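Local structure of ankyrin repeat domain protein (Legionella pneumophila subsp. pneumophila, 6MCA) at residues K196-R201 and D381-W386; A278-G283 and Q353-V358; E284-E289 and I339-S344; A335-S340 and D374-L379. The protein is a bacterial effector with ankyrin repeats and a cysteine protease-like region that interacts with LARP7, a component of the host 7SK snRNP complex. All coordinates share one frame; numbering follows the deposited sequence.

Contact 1: residues K196-R201 and D381-W386; sequences KDSLRR and DEWVEW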
loop_
_atom_site.group_PDB
_atom_site.type_symbol
_atom_site.label_atom_id
_atom_site.label_comp_id
_atom_site.label_asym_id
_atom_site.label_seq_id
_atom_site.Cartn_x
_atom_site.Cartn_y
_atom_site.Cartn_z
ATOM N N LYS A 196 -4.488 -6.887 2.844
ATOM C CA LYS A 196 -5.096 -7.620 3.952
ATOM C C LYS A 196 -6.518 -7.132 4.214
ATOM O O LYS A 196 -7.444 -7.938 4.394
ATOM C CB LYS A 196 -4.233 -7.485 5.207
ATOM C CG LYS A 196 -4.759 -8.276 6.390
ATOM C CD LYS A 196 -3.990 -7.955 7.656
ATOM C CE LYS A 196 -4.703 -8.508 8.876
ATOM N NZ LYS A 196 -4.029 -8.110 10.143
ATOM N N ASP A 197 -6.715 -5.809 4.221
ATOM C CA ASP A 197 -8.050 -5.271 4.470
ATOM C C ASP A 197 -9.022 -5.646 3.355
ATOM O O ASP A 197 -10.205 -5.907 3.613
ATOM C CB ASP A 197 -7.983 -3.755 4.637
ATOM C CG ASP A 197 -9.323 -3.155 5.005
ATOM O OD1 ASP A 197 -9.734 -3.298 6.177
ATOM O OD2 ASP A 197 -9.965 -2.544 4.125
ATOM N N SER A 198 -8.541 -5.686 2.109
ATOM C CA SER A 198 -9.389 -6.061 0.988
ATOM C C SER A 198 -9.806 -7.520 1.080
ATOM O O SER A 198 -10.957 -7.857 0.793
ATOM C CB SER A 198 -8.662 -5.792 -0.328
ATOM O OG SER A 198 -9.283 -6.466 -1.407
ATOM N N LEU A 199 -8.886 -8.401 1.480
ATOM C CA LEU A 199 -9.260 -9.796 1.695
ATOM C C LEU A 199 -10.297 -9.920 2.807
ATOM O O LEU A 199 -11.273 -10.676 2.681
ATOM C CB LEU A 199 -8.021 -10.629 2.021
ATOM C CG LEU A 199 -7.040 -10.859 0.871
ATOM C CD1 LEU A 199 -5.810 -11.599 1.366
ATOM C CD2 LEU A 199 -7.710 -11.622 -0.263
ATOM N N ARG A 200 -10.099 -9.180 3.904
ATOM C CA ARG A 200 -11.058 -9.210 5.005
ATOM C C ARG A 200 -12.444 -8.783 4.539
ATOM O O ARG A 200 -13.449 -9.427 4.865
ATOM C CB ARG A 200 -10.579 -8.310 6.146
ATOM C CG ARG A 200 -11.573 -8.199 7.290
ATOM C CD ARG A 200 -11.190 -7.093 8.259
ATOM N NE ARG A 200 -11.367 -5.765 7.677
ATOM C CZ ARG A 200 -12.521 -5.109 7.654
ATOM N NH1 ARG A 200 -13.608 -5.656 8.178
ATOM N NH2 ARG A 200 -12.589 -3.903 7.104
ATOM N N ARG A 201 -12.518 -7.690 3.776
ATOM C CA ARG A 201 -13.803 -7.250 3.243
ATOM C C ARG A 201 -14.367 -8.253 2.245
ATOM O O ARG A 201 -15.589 -8.424 2.159
ATOM C CB ARG A 201 -13.659 -5.879 2.584
ATOM C CG ARG A 201 -13.196 -4.783 3.520
ATOM C CD ARG A 201 -13.000 -3.472 2.775
ATOM N NE ARG A 201 -12.597 -2.396 3.673
ATOM C CZ ARG A 201 -13.443 -1.680 4.404
ATOM N NH1 ARG A 201 -14.744 -1.924 4.344
ATOM N NH2 ARG A 201 -12.988 -0.720 5.197
ATOM N N ASP A 381 -9.192 -13.941 -9.749
ATOM C CA ASP A 381 -9.962 -13.093 -10.657
ATOM C C ASP A 381 -11.227 -12.569 -9.985
ATOM O O ASP A 381 -11.562 -11.380 -10.097
ATOM C CB ASP A 381 -10.313 -13.867 -11.928
ATOM C CG ASP A 381 -9.109 -14.105 -12.816
ATOM O OD1 ASP A 381 -8.166 -13.286 -12.778
ATOM O OD2 ASP A 381 -9.108 -15.112 -13.556
ATOM N N GLU A 382 -11.950 -13.450 -9.286
ATOM C CA GLU A 382 -13.167 -13.029 -8.600
ATOM C C GLU A 382 -12.870 -11.953 -7.562
ATOM O O GLU A 382 -13.581 -10.943 -7.482
ATOM C CB GLU A 382 -13.845 -14.236 -7.950
ATOM C CG GLU A 382 -15.287 -13.993 -7.537
ATOM C CD GLU A 382 -16.151 -15.233 -7.672
ATOM O OE1 GLU A 382 -15.607 -16.307 -8.006
ATOM O OE2 GLU A 382 -17.375 -15.132 -7.446
ATOM N N TRP A 383 -11.808 -12.144 -6.773
ATOM C CA TRP A 383 -11.437 -11.168 -5.755
ATOM C C TRP A 383 -11.067 -9.827 -6.379
ATOM O O TRP A 383 -11.488 -8.771 -5.891
ATOM C CB TRP A 383 -10.280 -11.715 -4.917
ATOM C CG TRP A 383 -9.590 -10.701 -4.053
ATOM C CD1 TRP A 383 -10.169 -9.869 -3.138
ATOM C CD2 TRP A 383 -8.184 -10.420 -4.015
ATOM N NE1 TRP A 383 -9.213 -9.086 -2.537
ATOM C CE2 TRP A 383 -7.986 -9.405 -3.056
ATOM C CE3 TRP A 383 -7.075 -10.926 -4.699
ATOM C CZ2 TRP A 383 -6.724 -8.888 -2.766
ATOM C CZ3 TRP A 383 -5.823 -10.412 -4.409
ATOM C CH2 TRP A 383 -5.658 -9.403 -3.451
ATOM N N VAL A 384 -10.290 -9.849 -7.464
ATOM C CA VAL A 384 -9.852 -8.597 -8.078
ATOM C C VAL A 384 -11.038 -7.830 -8.653
ATOM O O VAL A 384 -11.158 -6.611 -8.458
ATOM C CB VAL A 384 -8.776 -8.876 -9.145
ATOM C CG1 VAL A 384 -8.545 -7.644 -10.006
ATOM C CG2 VAL A 384 -7.478 -9.311 -8.480
ATOM N N GLU A 385 -11.936 -8.521 -9.364
ATOM C CA GLU A 385 -13.093 -7.829 -9.928
ATOM C C GLU A 385 -14.018 -7.311 -8.830
ATOM O O GLU A 385 -14.541 -6.188 -8.923
ATOM C CB GLU A 385 -13.846 -8.756 -10.883
ATOM C CG GLU A 385 -13.103 -9.046 -12.182
ATOM C CD GLU A 385 -12.740 -7.786 -12.950
ATOM O OE1 GLU A 385 -11.532 -7.518 -13.119
ATOM O OE2 GLU A 385 -13.662 -7.064 -13.385
ATOM N N TRP A 386 -14.223 -8.112 -7.777
ATOM C CA TRP A 386 -15.034 -7.662 -6.654
ATOM C C TRP A 386 -14.442 -6.415 -6.014
ATOM O O TRP A 386 -15.177 -5.495 -5.641
ATOM C CB TRP A 386 -15.168 -8.782 -5.621
ATOM C CG TRP A 386 -15.923 -8.375 -4.392
ATOM C CD1 TRP A 386 -17.255 -8.546 -4.155
ATOM C CD2 TRP A 386 -15.390 -7.722 -3.232
ATOM N NE1 TRP A 386 -17.586 -8.041 -2.921
ATOM C CE2 TRP A 386 -16.458 -7.530 -2.335
ATOM C CE3 TRP A 386 -14.114 -7.282 -2.867
ATOM C CZ2 TRP A 386 -16.289 -6.916 -1.095
ATOM C CZ3 TRP A 386 -13.949 -6.674 -1.638
ATOM C CH2 TRP A 386 -15.030 -6.496 -0.766
#
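The indole of Trp383 carries the CD2 methyl of Leu199 over one face and the hydroxyl of Ser198 at its edge. Leu199 CD2 lies 3.8 Å from the centroid of the five-membered ring of Trp383, a CH-pi contact, and the two side chains cross at about a right angle. CG of Trp383 is anti to the backbone N (chi1 166°), which directs the indole at helix 188-202. At the edge, Trp383 NE1 donates to Ser198 OG over 2.9 Å; the bond is somewhat bent (N-H...O 145°). Trp386, one turn further on, brings its six-membered ring obliquely to the backbone: its CH2 is 3.5 Å from Arg201 O and 3.7 Å from Arg201 CB. The two indoles thus lie between helices 188-202 and 373-399, whose axes approach to 10.7 Å and cross almost perpendicularly, at 98°. Phe202 extends this aromatic layer, meeting the Trp386 ring edge-to-face, and Arg162 makes a cation-pi contact with Trp383. Beyond CB the Arg201 side chain leads away from helix 373-399, and its NE bonds Asp197 OD2 at 2.7 Å. The other oxygen, Asp197 OD1, takes Arg200 NH2 at 3.1 Å, and that same nitrogen sits over the face of the Arg201 guanidinium.

Contact 2: residues A278-G283 and Q353-V358; sequences AKIDRG and QAVVPV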
loop_
_atom_site.group_PDB
_atom_site.type_symbol
_atom_site.label_atom_id
_atom_site.label_comp_id
_atom_site.label_asym_id
_atom_site.label_seq_id
_atom_site.Cartn_x
_atom_site.Cartn_y
_atom_site.Cartn_z
ATOM N N ALA A 278 8.206 -20.104 -3.059
ATOM C CA ALA A 278 7.627 -19.592 -4.293
ATOM C C ALA A 278 8.168 -18.204 -4.580
ATOM O O ALA A 278 8.202 -17.353 -3.687
ATOM C CB ALA A 278 6.098 -19.547 -4.218
ATOM N N LYS A 279 8.574 -17.988 -5.827
ATOM C CA LYS A 279 9.003 -16.686 -6.312
ATOM C C LYS A 279 7.964 -16.144 -7.284
ATOM O O LYS A 279 7.528 -16.856 -8.201
ATOM C CB LYS A 279 10.374 -16.764 -6.986
ATOM C CG LYS A 279 10.865 -15.423 -7.515
ATOM C CD LYS A 279 12.335 -15.467 -7.889
ATOM C CE LYS A 279 12.583 -16.433 -9.030
ATOM N NZ LYS A 279 13.988 -16.357 -9.521
ATOM N N ILE A 280 7.578 -14.887 -7.071
ATOM C CA ILE A 280 6.580 -14.184 -7.861
ATOM C C ILE A 280 7.231 -12.904 -8.365
ATOM O O ILE A 280 7.586 -12.020 -7.569
ATOM C CB ILE A 280 5.319 -13.865 -7.047
ATOM C CG1 ILE A 280 4.778 -15.128 -6.374
ATOM C CG2 ILE A 280 4.269 -13.210 -7.931
ATOM C CD1 ILE A 280 3.820 -14.846 -5.239
ATOM N N ASP A 281 7.395 -12.813 -9.686
ATOM C CA ASP A 281 7.912 -11.611 -10.337
ATOM C C ASP A 281 7.285 -11.569 -11.729
ATOM O O ASP A 281 7.743 -12.265 -12.640
ATOM C CB ASP A 281 9.434 -11.624 -10.406
ATOM C CG ASP A 281 10.006 -10.330 -10.958
ATOM O OD1 ASP A 281 9.223 -9.396 -11.239
ATOM O OD2 ASP A 281 11.243 -10.245 -11.112
ATOM N N ARG A 282 6.239 -10.761 -11.878
ATOM C CA ARG A 282 5.494 -10.666 -13.125
ATOM C C ARG A 282 6.091 -9.654 -14.095
ATOM O O ARG A 282 5.487 -9.383 -15.138
ATOM C CB ARG A 282 4.035 -10.310 -12.833
ATOM C CG ARG A 282 3.372 -11.234 -11.826
ATOM C CD ARG A 282 2.053 -10.667 -11.327
ATOM N NE ARG A 282 1.019 -10.691 -12.359
ATOM C CZ ARG A 282 -0.278 -10.531 -12.116
ATOM N NH1 ARG A 282 -1.151 -10.570 -13.114
ATOM N NH2 ARG A 282 -0.705 -10.340 -10.875
ATOM N N GLY A 283 7.258 -9.097 -13.781
ATOM C CA GLY A 283 7.876 -8.102 -14.635
ATOM C C GLY A 283 8.767 -8.683 -15.714
ATOM O O GLY A 283 8.446 -9.720 -16.304
ATOM N N GLN A 353 -0.296 -8.661 -5.382
ATOM C CA GLN A 353 -1.618 -9.256 -5.573
ATOM C C GLN A 353 -1.519 -10.751 -5.841
ATOM O O GLN A 353 -2.321 -11.538 -5.322
ATOM C CB GLN A 353 -2.364 -8.573 -6.723
ATOM C CG GLN A 353 -2.526 -7.068 -6.606
ATOM C CD GLN A 353 -2.942 -6.623 -5.221
ATOM O OE1 GLN A 353 -4.024 -6.966 -4.743
ATOM N NE2 GLN A 353 -2.083 -5.850 -4.568
ATOM N N ALA A 354 -0.539 -11.165 -6.649
ATOM C CA ALA A 354 -0.409 -12.569 -7.021
ATOM C C ALA A 354 -0.067 -13.472 -5.844
ATOM O O ALA A 354 -0.124 -14.696 -5.995
ATOM C CB ALA A 354 0.650 -12.727 -8.114
ATOM N N VAL A 355 0.284 -12.908 -4.685
ATOM C CA VAL A 355 0.605 -13.728 -3.520
ATOM C C VAL A 355 -0.594 -14.567 -3.094
ATOM O O VAL A 355 -0.432 -15.702 -2.628
ATOM C CB VAL A 355 1.110 -12.830 -2.371
ATOM C CG1 VAL A 355 1.119 -13.586 -1.050
ATOM C CG2 VAL A 355 2.497 -12.296 -2.686
ATOM N N VAL A 356 -1.805 -14.045 -3.269
ATOM C CA VAL A 356 -3.018 -14.713 -2.797
ATOM C C VAL A 356 -3.216 -16.044 -3.521
ATOM O O VAL A 356 -3.273 -17.089 -2.851
ATOM C CB VAL A 356 -4.246 -13.795 -2.934
ATOM C CG1 VAL A 356 -5.522 -14.559 -2.618
ATOM C CG2 VAL A 356 -4.105 -12.575 -2.033
ATOM N N PRO A 357 -3.313 -16.088 -4.860
ATOM C CA PRO A 357 -3.485 -17.398 -5.511
ATOM C C PRO A 357 -2.296 -18.320 -5.321
ATOM O O PRO A 357 -2.481 -19.538 -5.199
ATOM C CB PRO A 357 -3.692 -17.038 -6.989
ATOM C CG PRO A 357 -3.045 -15.721 -7.149
ATOM C CD PRO A 357 -3.268 -15.000 -5.857
ATOM N N VAL A 358 -1.079 -17.776 -5.273
ATOM C CA VAL A 358 0.104 -18.612 -5.091
ATOM C C VAL A 358 0.088 -19.268 -3.715
ATOM O O VAL A 358 0.319 -20.477 -3.583
ATOM C CB VAL A 358 1.383 -17.786 -5.310
ATOM C CG1 VAL A 358 2.613 -18.613 -4.979
ATOM C CG2 VAL A 358 1.444 -17.292 -6.741
#
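Ile280, at the end of strand 276-280, reaches from the five-stranded antiparallel sheet to segment 353-358, which leads into helix 355-364, a helix-on-sheet interface consistent with the cysteine protease-like character of this region. From its CB two branches diverge. CG2 meets the CB methyl of Ala354 at 3.7 Å. CG1, beside the backbone N (chi1 -53°), runs along the other side, 4.0 Å from Val358 CG2. At the tip, Ile280 CD1 enters the angle between two valines, 3.7 Å from Val358 CG2 and 3.8 Å from Val355 CG2, the isoleucine and Val358 meeting tip to tip. The other methyl of Val358, CG1, turns to Ala278 CB at 3.7 Å, and the interface thereby extends two residues back along the strand. All of these groups are buried. Past the strand end, Arg282 bends at chi3 (70°) and passes Ala354, its NH2 lying 3.9 Å from Ala354 CB. The guanidinium is held from other parts of the chain, NE bonding Ser340 O while NH2 bonds Ala350 O and Tyr380 OH. Asp281, between Ile280 and Arg282, closes an Asx turn by accepting Gly283 N on OD1 at 3.2 Å.

Contact 3: residues E284-E289 and I339-S344; sequences ENSLQE and ISSQIS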
loop_
_atom_site.group_PDB
_atom_site.type_symbol
_atom_site.label_atom_id
_atom_site.label_comp_id
_atom_site.label_asym_id
_atom_site.label_seq_id
_atom_site.Cartn_x
_atom_site.Cartn_y
_atom_site.Cartn_z
ATOM N N GLU A 284 9.896 -8.016 -15.969
ATOM C CA GLU A 284 10.791 -8.422 -17.050
ATOM C C GLU A 284 11.272 -9.858 -16.873
ATOM O O GLU A 284 11.328 -10.626 -17.843
ATOM C CB GLU A 284 11.979 -7.460 -17.121
ATOM C CG GLU A 284 13.244 -8.052 -17.722
ATOM C CD GLU A 284 13.431 -7.676 -19.178
ATOM O OE1 GLU A 284 12.745 -6.745 -19.648
ATOM O OE2 GLU A 284 14.268 -8.311 -19.853
ATOM N N ASN A 285 11.608 -10.242 -15.638
ATOM C CA ASN A 285 12.144 -11.577 -15.383
ATOM C C ASN A 285 11.193 -12.674 -15.851
ATOM O O ASN A 285 11.642 -13.766 -16.219
ATOM C CB ASN A 285 12.451 -11.736 -13.893
ATOM C CG ASN A 285 13.152 -13.042 -13.575
ATOM O OD1 ASN A 285 14.299 -13.256 -13.968
ATOM N ND2 ASN A 285 12.466 -13.922 -12.853
ATOM N N SER A 286 9.885 -12.399 -15.860
ATOM C CA SER A 286 8.915 -13.403 -16.283
ATOM C C SER A 286 9.113 -13.828 -17.732
ATOM O O SER A 286 8.650 -14.906 -18.117
ATOM C CB SER A 286 7.490 -12.879 -16.084
ATOM O OG SER A 286 7.197 -11.826 -16.986
ATOM N N LEU A 287 9.788 -13.008 -18.545
ATOM C CA LEU A 287 10.067 -13.416 -19.918
ATOM C C LEU A 287 11.033 -14.593 -19.966
ATOM O O LEU A 287 10.981 -15.398 -20.903
ATOM C CB LEU A 287 10.622 -12.237 -20.717
ATOM C CG LEU A 287 9.674 -11.049 -20.889
ATOM C CD1 LEU A 287 10.425 -9.824 -21.385
ATOM C CD2 LEU A 287 8.534 -11.407 -21.830
ATOM N N GLN A 288 11.907 -14.715 -18.968
ATOM C CA GLN A 288 12.858 -15.817 -18.907
ATOM C C GLN A 288 12.358 -16.963 -18.038
ATOM O O GLN A 288 12.551 -18.132 -18.385
ATOM C CB GLN A 288 14.202 -15.317 -18.370
ATOM C CG GLN A 288 14.936 -14.370 -19.300
ATOM C CD GLN A 288 16.285 -14.908 -19.733
ATOM O OE1 GLN A 288 17.066 -15.389 -18.911
ATOM N NE2 GLN A 288 16.571 -14.817 -21.026
ATOM N N GLU A 289 11.717 -16.647 -16.912
ATOM C CA GLU A 289 11.359 -17.645 -15.916
ATOM C C GLU A 289 9.873 -17.950 -15.851
ATOM O O GLU A 289 9.502 -18.973 -15.268
ATOM C CB GLU A 289 11.822 -17.189 -14.523
ATOM C CG GLU A 289 13.314 -17.169 -14.305
ATOM C CD GLU A 289 13.646 -17.011 -12.836
ATOM O OE1 GLU A 289 12.944 -16.224 -12.169
ATOM O OE2 GLU A 289 14.591 -17.666 -12.346
ATOM N N ILE A 339 0.480 -17.140 -14.235
ATOM C CA ILE A 339 0.060 -15.794 -13.867
ATOM C C ILE A 339 0.499 -14.838 -14.968
ATOM O O ILE A 339 1.641 -14.901 -15.437
ATOM C CB ILE A 339 0.651 -15.388 -12.505
ATOM C CG1 ILE A 339 0.013 -16.208 -11.379
ATOM C CG2 ILE A 339 0.468 -13.903 -12.261
ATOM C CD1 ILE A 339 -1.201 -15.556 -10.748
ATOM N N SER A 340 -0.410 -13.961 -15.390
ATOM C CA SER A 340 -0.124 -13.060 -16.498
ATOM C C SER A 340 1.013 -12.107 -16.145
ATOM O O SER A 340 1.162 -11.673 -14.999
ATOM C CB SER A 340 -1.375 -12.265 -16.875
ATOM O OG SER A 340 -1.604 -11.207 -15.961
ATOM N N SER A 341 1.820 -11.783 -17.151
ATOM C CA SER A 341 2.952 -10.892 -16.963
ATOM C C SER A 341 2.493 -9.438 -16.895
ATOM O O SER A 341 1.438 -9.063 -17.413
ATOM C CB SER A 341 3.968 -11.064 -18.094
ATOM O OG SER A 341 4.510 -12.372 -18.102
ATOM N N GLN A 342 3.312 -8.615 -16.234
ATOM C CA GLN A 342 3.104 -7.168 -16.143
ATOM C C GLN A 342 4.414 -6.519 -16.590
ATOM O O GLN A 342 5.246 -6.117 -15.773
ATOM C CB GLN A 342 2.689 -6.752 -14.721
ATOM C CG GLN A 342 2.636 -5.245 -14.470
ATOM C CD GLN A 342 1.430 -4.575 -15.097
ATOM O OE1 GLN A 342 0.599 -5.226 -15.731
ATOM N NE2 GLN A 342 1.326 -3.263 -14.919
ATOM N N ILE A 343 4.603 -6.441 -17.908
ATOM C CA ILE A 343 5.842 -5.898 -18.454
ATOM C C ILE A 343 5.817 -4.376 -18.431
ATOM O O ILE A 343 6.787 -3.730 -18.019
ATOM C CB ILE A 343 6.078 -6.439 -19.877
ATOM C CG1 ILE A 343 6.075 -7.968 -19.874
ATOM C CG2 ILE A 343 7.388 -5.911 -20.438
ATOM C CD1 ILE A 343 7.155 -8.577 -19.009
ATOM N N SER A 344 4.712 -3.782 -18.872
ATOM C CA SER A 344 4.593 -2.332 -18.871
ATOM C C SER A 344 4.365 -1.814 -17.457
ATOM O O SER A 344 3.691 -2.453 -16.643
ATOM C CB SER A 344 3.446 -1.892 -19.781
ATOM O OG SER A 344 3.733 -2.181 -21.139
#
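Ser286 and Ser341 join the segments 284-289 and 339-344 by a bond between hydroxyls. Residues 284-289, with the short helix 286-289, belong to the connection between the adjacent strands 276-280 and 292-297 of the antiparallel sheet; 339-344 is the irregular segment that follows strand 331-337 and leads to helix 348-353. Among the polar interactions, Ser341 OG donates to Ser286 OG at 3.0 Å. Ser286 OG stands between its own backbone N and carbonyl carbon (chi1 69°), and from there it also bonds Gly283 O, so a single hydroxyl ties the 339-344 segment to the backbone just ahead of the short helix. The apolar interactions centre on Ile343, whose CD1 supplies its close approaches. CG1 lies beside the backbone N (chi1 -56°), and the chain then folds again at chi2 (-61°) to carry CD1 across to 284-289. There CD1 packs 4.0 Å from Leu287 CG, the two side chains crossing obliquely, and passes 3.8 Å from Ser286 OG. Both Leu287 and Ile343 are exposed, so this apolar pair lies at the surface. Backbone bonds shape 284-289: Leu287 N bonds Glu284 O at 2.9 Å, and Asn285 O accepts both Gln288 N at 2.9 Å and Glu289 N at 3.0 Å.

Contact 4: residues A335-S340 and D374-L379; sequences AQMPIS and DVALSL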
loop_
_atom_site.group_PDB
_atom_site.type_symbol
_atom_site.label_atom_id
_atom_site.label_comp_id
_atom_site.label_asym_id
_atom_site.label_seq_id
_atom_site.Cartn_x
_atom_site.Cartn_y
_atom_site.Cartn_z
ATOM N N ALA A 335 6.909 -26.768 -9.470
ATOM C CA ALA A 335 5.705 -26.386 -10.193
ATOM C C ALA A 335 5.810 -24.937 -10.647
ATOM O O ALA A 335 6.733 -24.209 -10.280
ATOM C CB ALA A 335 4.451 -26.591 -9.336
ATOM N N GLN A 336 4.838 -24.524 -11.455
ATOM C CA GLN A 336 4.753 -23.146 -11.913
ATOM C C GLN A 336 3.285 -22.770 -12.025
ATOM O O GLN A 336 2.408 -23.634 -12.089
ATOM C CB GLN A 336 5.468 -22.948 -13.255
ATOM C CG GLN A 336 4.936 -23.827 -14.374
ATOM C CD GLN A 336 5.850 -23.854 -15.586
ATOM O OE1 GLN A 336 6.830 -24.600 -15.623
ATOM N NE2 GLN A 336 5.530 -23.043 -16.587
ATOM N N MET A 337 3.022 -21.465 -12.044
ATOM C CA MET A 337 1.647 -20.997 -12.159
ATOM C C MET A 337 1.528 -20.007 -13.313
ATOM O O MET A 337 2.345 -19.076 -13.418
ATOM C CB MET A 337 1.159 -20.362 -10.850
ATOM C CG MET A 337 0.692 -21.383 -9.822
ATOM S SD MET A 337 -0.045 -20.657 -8.345
ATOM C CE MET A 337 -1.406 -19.735 -9.058
ATOM N N PRO A 338 0.536 -20.173 -14.193
ATOM C CA PRO A 338 0.362 -19.275 -15.356
ATOM C C PRO A 338 -0.272 -17.942 -14.978
ATOM O O PRO A 338 -1.409 -17.616 -15.332
ATOM C CB PRO A 338 -0.529 -20.111 -16.280
ATOM C CG PRO A 338 -1.352 -20.931 -15.347
ATOM C CD PRO A 338 -0.455 -21.263 -14.181
ATOM N N ILE A 339 0.480 -17.140 -14.235
ATOM C CA ILE A 339 0.060 -15.794 -13.867
ATOM C C ILE A 339 0.499 -14.838 -14.968
ATOM O O ILE A 339 1.641 -14.901 -15.437
ATOM C CB ILE A 339 0.651 -15.388 -12.505
ATOM C CG1 ILE A 339 0.013 -16.208 -11.379
ATOM C CG2 ILE A 339 0.468 -13.903 -12.261
ATOM C CD1 ILE A 339 -1.201 -15.556 -10.748
ATOM N N SER A 340 -0.410 -13.961 -15.390
ATOM C CA SER A 340 -0.124 -13.060 -16.498
ATOM C C SER A 340 1.013 -12.107 -16.145
ATOM O O SER A 340 1.162 -11.673 -14.999
ATOM C CB SER A 340 -1.375 -12.265 -16.875
ATOM O OG SER A 340 -1.604 -11.207 -15.961
ATOM N N ASP A 374 -6.231 -24.018 -10.920
ATOM C CA ASP A 374 -7.522 -23.597 -11.459
ATOM C C ASP A 374 -8.315 -22.792 -10.436
ATOM O O ASP A 374 -8.707 -21.643 -10.691
ATOM C CB ASP A 374 -8.317 -24.825 -11.907
ATOM C CG ASP A 374 -8.114 -25.149 -13.372
ATOM O OD1 ASP A 374 -7.571 -24.294 -14.103
ATOM O OD2 ASP A 374 -8.499 -26.261 -13.791
ATOM N N VAL A 375 -8.575 -23.395 -9.273
ATOM C CA VAL A 375 -9.374 -22.734 -8.245
ATOM C C VAL A 375 -8.678 -21.471 -7.759
ATOM O O VAL A 375 -9.323 -20.444 -7.521
ATOM C CB VAL A 375 -9.662 -23.709 -7.087
ATOM C CG1 VAL A 375 -10.350 -22.990 -5.936
ATOM C CG2 VAL A 375 -10.512 -24.870 -7.574
ATOM N N ALA A 376 -7.351 -21.521 -7.621
ATOM C CA ALA A 376 -6.610 -20.358 -7.142
ATOM C C ALA A 376 -6.745 -19.183 -8.103
ATOM O O ALA A 376 -7.006 -18.050 -7.683
ATOM C CB ALA A 376 -5.140 -20.723 -6.938
ATOM N N LEU A 377 -6.584 -19.437 -9.404
ATOM C CA LEU A 377 -6.678 -18.355 -10.378
ATOM C C LEU A 377 -8.105 -17.830 -10.492
ATOM O O LEU A 377 -8.318 -16.617 -10.630
ATOM C CB LEU A 377 -6.160 -18.827 -11.736
ATOM C CG LEU A 377 -4.656 -19.106 -11.785
ATOM C CD1 LEU A 377 -4.215 -19.501 -13.186
ATOM C CD2 LEU A 377 -3.876 -17.900 -11.292
ATOM N N SER A 378 -9.098 -18.724 -10.433
ATOM C CA SER A 378 -10.485 -18.273 -10.466
ATOM C C SER A 378 -10.805 -17.399 -9.258
ATOM O O SER A 378 -11.455 -16.352 -9.388
ATOM C CB SER A 378 -11.426 -19.476 -10.530
ATOM O OG SER A 378 -12.769 -19.065 -10.714
ATOM N N LEU A 379 -10.345 -17.813 -8.074
ATOM C CA LEU A 379 -10.537 -17.019 -6.866
ATOM C C LEU A 379 -9.844 -15.669 -6.980
ATOM O O LEU A 379 -10.387 -14.645 -6.554
ATOM C CB LEU A 379 -10.011 -17.791 -5.657
ATOM C CG LEU A 379 -10.381 -17.296 -4.261
ATOM C CD1 LEU A 379 -11.855 -17.538 -3.981
ATOM C CD2 LEU A 379 -9.512 -17.977 -3.216
#
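Pro338, an exposed residue which lays its CG against Leu377 CD1 at 3.9 Å, is the central residue of an inverse gamma turn. The tight bend is closed by Ile339 N bonding Met337 O at 2.8 Å, and it brings three consecutive side chains round one leucine. Leu377 CD1 is taken up by the proline, lying also 4.0 Å from Pro338 O. The second methyl of Leu377, CD2, enters between the flanking residues, 3.6 Å from Ile339 CD1 and 3.8 Å from Met337 CE. The turn belongs to segment 335-340, which continues from strand 331-337, an outermost strand of the five-stranded antiparallel sheet, and Leu377 comes to it from the early part of the long helix 373-399. Met337 runs past Leu377 in the opposite direction; a bend at chi3 (59°) turns its CE toward the helix, where Ala376 CB lies at a looser 4.4 Å. Met337 also touches Val358 and Ser361 of helix 355-364 and Phe371. Val292, Arg282 and Pro357 are among the further neighbours of Ile339, which reaches CD1 across to the leucine with a chi2 of -92°, away from the usual staggered values.

Contacts 2, 3 and 4 gather around one end of the five-stranded antiparallel sheet, with centres 10 to 15 Å apart, while contact 1 lies apart, 15 Å from contact 2, 16 Å from contact 4 and 23 Å from contact 3. Helix 373-399 serves both contact 1 and contact 4, and helix 355-364 sits between it and the sheet, Val356 touching Leu199 and Trp383. In sequence, contact 1 closes a loop that encloses the other three; contact 3 is nested within contact 2, contacts 2 and 4 interlock, and contacts 3 and 4 overlap at Ile339 and Ser340. Arg282 O probably bonds Gln342 N, joining contacts 2 and 3. Distant parts of the chain are thereby built into one compact, probably protease-like, unit.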